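Local atomic coordinates of putative methyltransferase protein (Bacteroides fragilis, PDB entry 5BP9), a protein that binds S-adenosyl-L-homocysteine and probably acts as an S-adenosylmethionine-dependent methyltransferase. Residues I54-H59 and Q232-Q237. Numbering follows the deposited sequence.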
loop_
_atom_site.group_PDB
_atom_site.type_symbol
_atom_site.label_atom_id
_atom_site.label_comp_id
_atom_site.label_asym_id
_atom_site.label_seq_id
_atom_site.Cartn_x
_atom_site.Cartn_y
_atom_site.Cartn_z
ATOM N N ILE A 54 -11.221 6.166 -9.731
ATOM C CA ILE A 54 -11.849 6.400 -8.431
ATOM C C ILE A 54 -12.757 7.625 -8.506
ATOM O O ILE A 54 -13.896 7.575 -8.001
ATOM C CB ILE A 54 -10.756 6.540 -7.310
ATOM C CG1 ILE A 54 -10.162 5.159 -7.013
ATOM C CG2 ILE A 54 -11.300 7.181 -6.015
ATOM C CD1 ILE A 54 -8.878 5.176 -6.194
ATOM N N ALA A 55 -12.271 8.709 -9.109
ATOM C CA ALA A 55 -13.069 9.943 -9.236
ATOM C C ALA A 55 -14.294 9.760 -10.125
ATOM O O ALA A 55 -15.398 10.210 -9.767
ATOM C CB ALA A 55 -12.191 11.087 -9.715
ATOM N N ASP A 56 -14.152 9.045 -11.236
ATOM C CA ASP A 56 -15.324 8.740 -12.065
ATOM C C ASP A 56 -16.390 7.996 -11.278
ATOM O O ASP A 56 -17.582 8.352 -11.328
ATOM C CB ASP A 56 -14.932 7.907 -13.280
ATOM C CG ASP A 56 -14.859 8.688 -14.533
ATOM O OD1 ASP A 56 -14.993 9.939 -14.516
ATOM O OD2 ASP A 56 -14.646 8.014 -15.563
ATOM N N PHE A 57 -15.973 6.965 -10.552
ATOM C CA PHE A 57 -16.908 6.155 -9.793
ATOM C C PHE A 57 -17.559 6.955 -8.658
ATOM O O PHE A 57 -18.767 6.824 -8.391
ATOM C CB PHE A 57 -16.224 4.918 -9.218
ATOM C CG PHE A 57 -17.187 3.906 -8.660
ATOM C CD1 PHE A 57 -17.846 3.021 -9.503
ATOM C CD2 PHE A 57 -17.451 3.855 -7.295
ATOM C CE1 PHE A 57 -18.740 2.095 -8.998
ATOM C CE2 PHE A 57 -18.340 2.927 -6.787
ATOM C CZ PHE A 57 -18.984 2.045 -7.640
ATOM N N TYR A 58 -16.771 7.785 -7.986
ATOM C CA TYR A 58 -17.313 8.584 -6.906
ATOM C C TYR A 58 -18.347 9.595 -7.439
ATOM O O TYR A 58 -19.433 9.752 -6.865
ATOM C CB TYR A 58 -16.202 9.329 -6.141
ATOM C CG TYR A 58 -16.833 10.232 -5.101
ATOM C CD1 TYR A 58 -17.409 9.685 -3.954
ATOM C CD2 TYR A 58 -16.942 11.580 -5.315
ATOM C CE1 TYR A 58 -18.052 10.486 -3.024
ATOM C CE2 TYR A 58 -17.590 12.408 -4.390
ATOM C CZ TYR A 58 -18.127 11.855 -3.257
ATOM O OH TYR A 58 -18.755 12.657 -2.350
ATOM N N HIS A 59 -17.990 10.309 -8.498
ATOM C CA HIS A 59 -18.861 11.370 -9.005
ATOM C C HIS A 59 -20.051 10.807 -9.778
ATOM O O HIS A 59 -21.136 11.388 -9.705
ATOM C CB HIS A 59 -18.071 12.380 -9.842
ATOM C CG HIS A 59 -17.080 13.184 -9.053
ATOM N ND1 HIS A 59 -17.462 14.120 -8.113
ATOM C CD2 HIS A 59 -15.726 13.221 -9.091
ATOM C CE1 HIS A 59 -16.384 14.674 -7.583
ATOM N NE2 HIS A 59 -15.316 14.140 -8.156
ATOM N N GLN A 232 -3.591 2.261 -17.026
ATOM C CA GLN A 232 -4.281 3.115 -17.992
ATOM C C GLN A 232 -5.768 3.160 -17.640
ATOM O O GLN A 232 -6.339 2.139 -17.324
ATOM C CB GLN A 232 -4.089 2.599 -19.421
ATOM C CG GLN A 232 -4.888 3.388 -20.458
ATOM C CD GLN A 232 -4.853 2.787 -21.828
ATOM O OE1 GLN A 232 -4.190 1.792 -22.074
ATOM N NE2 GLN A 232 -5.602 3.387 -22.736
ATOM N N TYR A 233 -6.365 4.349 -17.709
ATOM C CA TYR A 233 -7.809 4.521 -17.506
ATOM C C TYR A 233 -8.299 5.470 -18.571
ATOM O O TYR A 233 -7.852 6.612 -18.614
ATOM C CB TYR A 233 -8.127 5.086 -16.113
ATOM C CG TYR A 233 -9.618 5.233 -15.895
ATOM C CD1 TYR A 233 -10.421 4.110 -15.758
ATOM C CD2 TYR A 233 -10.230 6.485 -15.913
ATOM C CE1 TYR A 233 -11.812 4.234 -15.609
ATOM C CE2 TYR A 233 -11.616 6.615 -15.781
ATOM C CZ TYR A 233 -12.398 5.481 -15.609
ATOM O OH TYR A 233 -13.772 5.531 -15.491
ATOM N N LYS A 234 -9.192 4.988 -19.457
ATOM C CA LYS A 234 -9.630 5.780 -20.613
ATOM C C LYS A 234 -8.355 6.192 -21.372
ATOM O O LYS A 234 -7.591 5.303 -21.736
ATOM C CB LYS A 234 -10.551 6.931 -20.171
ATOM C CG LYS A 234 -11.822 6.421 -19.503
ATOM C CD LYS A 234 -12.773 7.552 -19.210
ATOM C CE LYS A 234 -14.102 7.071 -18.667
ATOM N NZ LYS A 234 -14.994 8.208 -18.304
ATOM N N ASP A 235 -8.101 7.493 -21.550
ATOM C CA ASP A 235 -6.908 8.001 -22.222
ATOM C C ASP A 235 -5.899 8.606 -21.237
ATOM O O ASP A 235 -5.051 9.432 -21.613
ATOM C CB ASP A 235 -7.289 9.008 -23.315
ATOM C CG ASP A 235 -7.985 10.254 -22.779
ATOM O OD1 ASP A 235 -8.411 10.270 -21.609
ATOM O OD2 ASP A 235 -8.126 11.220 -23.561
ATOM N N ILE A 236 -6.011 8.203 -19.975
ATOM C CA ILE A 236 -5.041 8.611 -18.959
ATOM C C ILE A 236 -4.021 7.493 -18.760
ATOM O O ILE A 236 -4.355 6.386 -18.345
ATOM C CB ILE A 236 -5.726 8.939 -17.625
ATOM C CG1 ILE A 236 -6.741 10.067 -17.848
ATOM C CG2 ILE A 236 -4.710 9.351 -16.568
ATOM C CD1 ILE A 236 -7.683 10.237 -16.711
ATOM N N GLN A 237 -2.775 7.817 -19.106
ATOM C CA GLN A 237 -1.646 6.892 -18.993
ATOM C C GLN A 237 -0.779 7.230 -17.772
ATOM O O GLN A 237 -0.270 8.333 -17.640
ATOM C CB GLN A 237 -0.809 6.922 -20.281
ATOM C CG GLN A 237 0.316 5.890 -20.350
ATOM C CD GLN A 237 -0.167 4.462 -20.575
ATOM O OE1 GLN A 237 -1.264 4.239 -21.088
ATOM N NE2 GLN A 237 0.671 3.477 -20.181
HETATM O O HOH W 1 -13.350 10.527 -16.772
#
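Asp56, on a turn of helix 49-60, meets Tyr233 and Lys234 at a type II' beta turn running from Tyr233 to Ile236; Lys234, at phi 55° and psi -121°, sets the turn type, and backbone bonds run both ways between its ends, Tyr233 N to Ile236 O at 2.9 Å and Ile236 N back to Tyr233 O. Both direct hydrogen bonds across the contact end on one carboxylate oxygen, Asp56 OD2. Tyr233 OH donates to Asp56 OD2 over 2.6 Å, and Lys234 NZ reaches the same atom at 2.8 Å, a hydrogen bond that is also a salt bridge. The two donors take different lone pairs, the hydroxyl the anti one and the ammonium the syn one, so each approaches OD2 from its own side. OD2 lies at the edge of the tyrosine ring, close to its plane, while the carboxylate is turned 76° from that ring. Tyr233 holds CG anti to its N, which carries the ring across toward the helix; the lysine is extended beyond CG, and Lys234 CG sits 3.7 Å above one face of the Tyr233 ring, offset toward its rim. A water donates to Asp56 OD1 at 2.9 Å and accepts from Lys234 NZ at 3.2 Å; Arg60 adds a salt bridge to OD1. Tyr233 OH also accepts from Asp64 N, and the Tyr233 side chain touches Pro49, Ala52 and Ala53. With positive groups near both oxygens, the carboxylate is probably kept ionised. A salt bridge thus ties helix 49-60 to a two-residue beta hairpin, strands 226-233 and 236-244 of the four-stranded antiparallel sheet, away from the bound S-adenosyl-L-homocysteine.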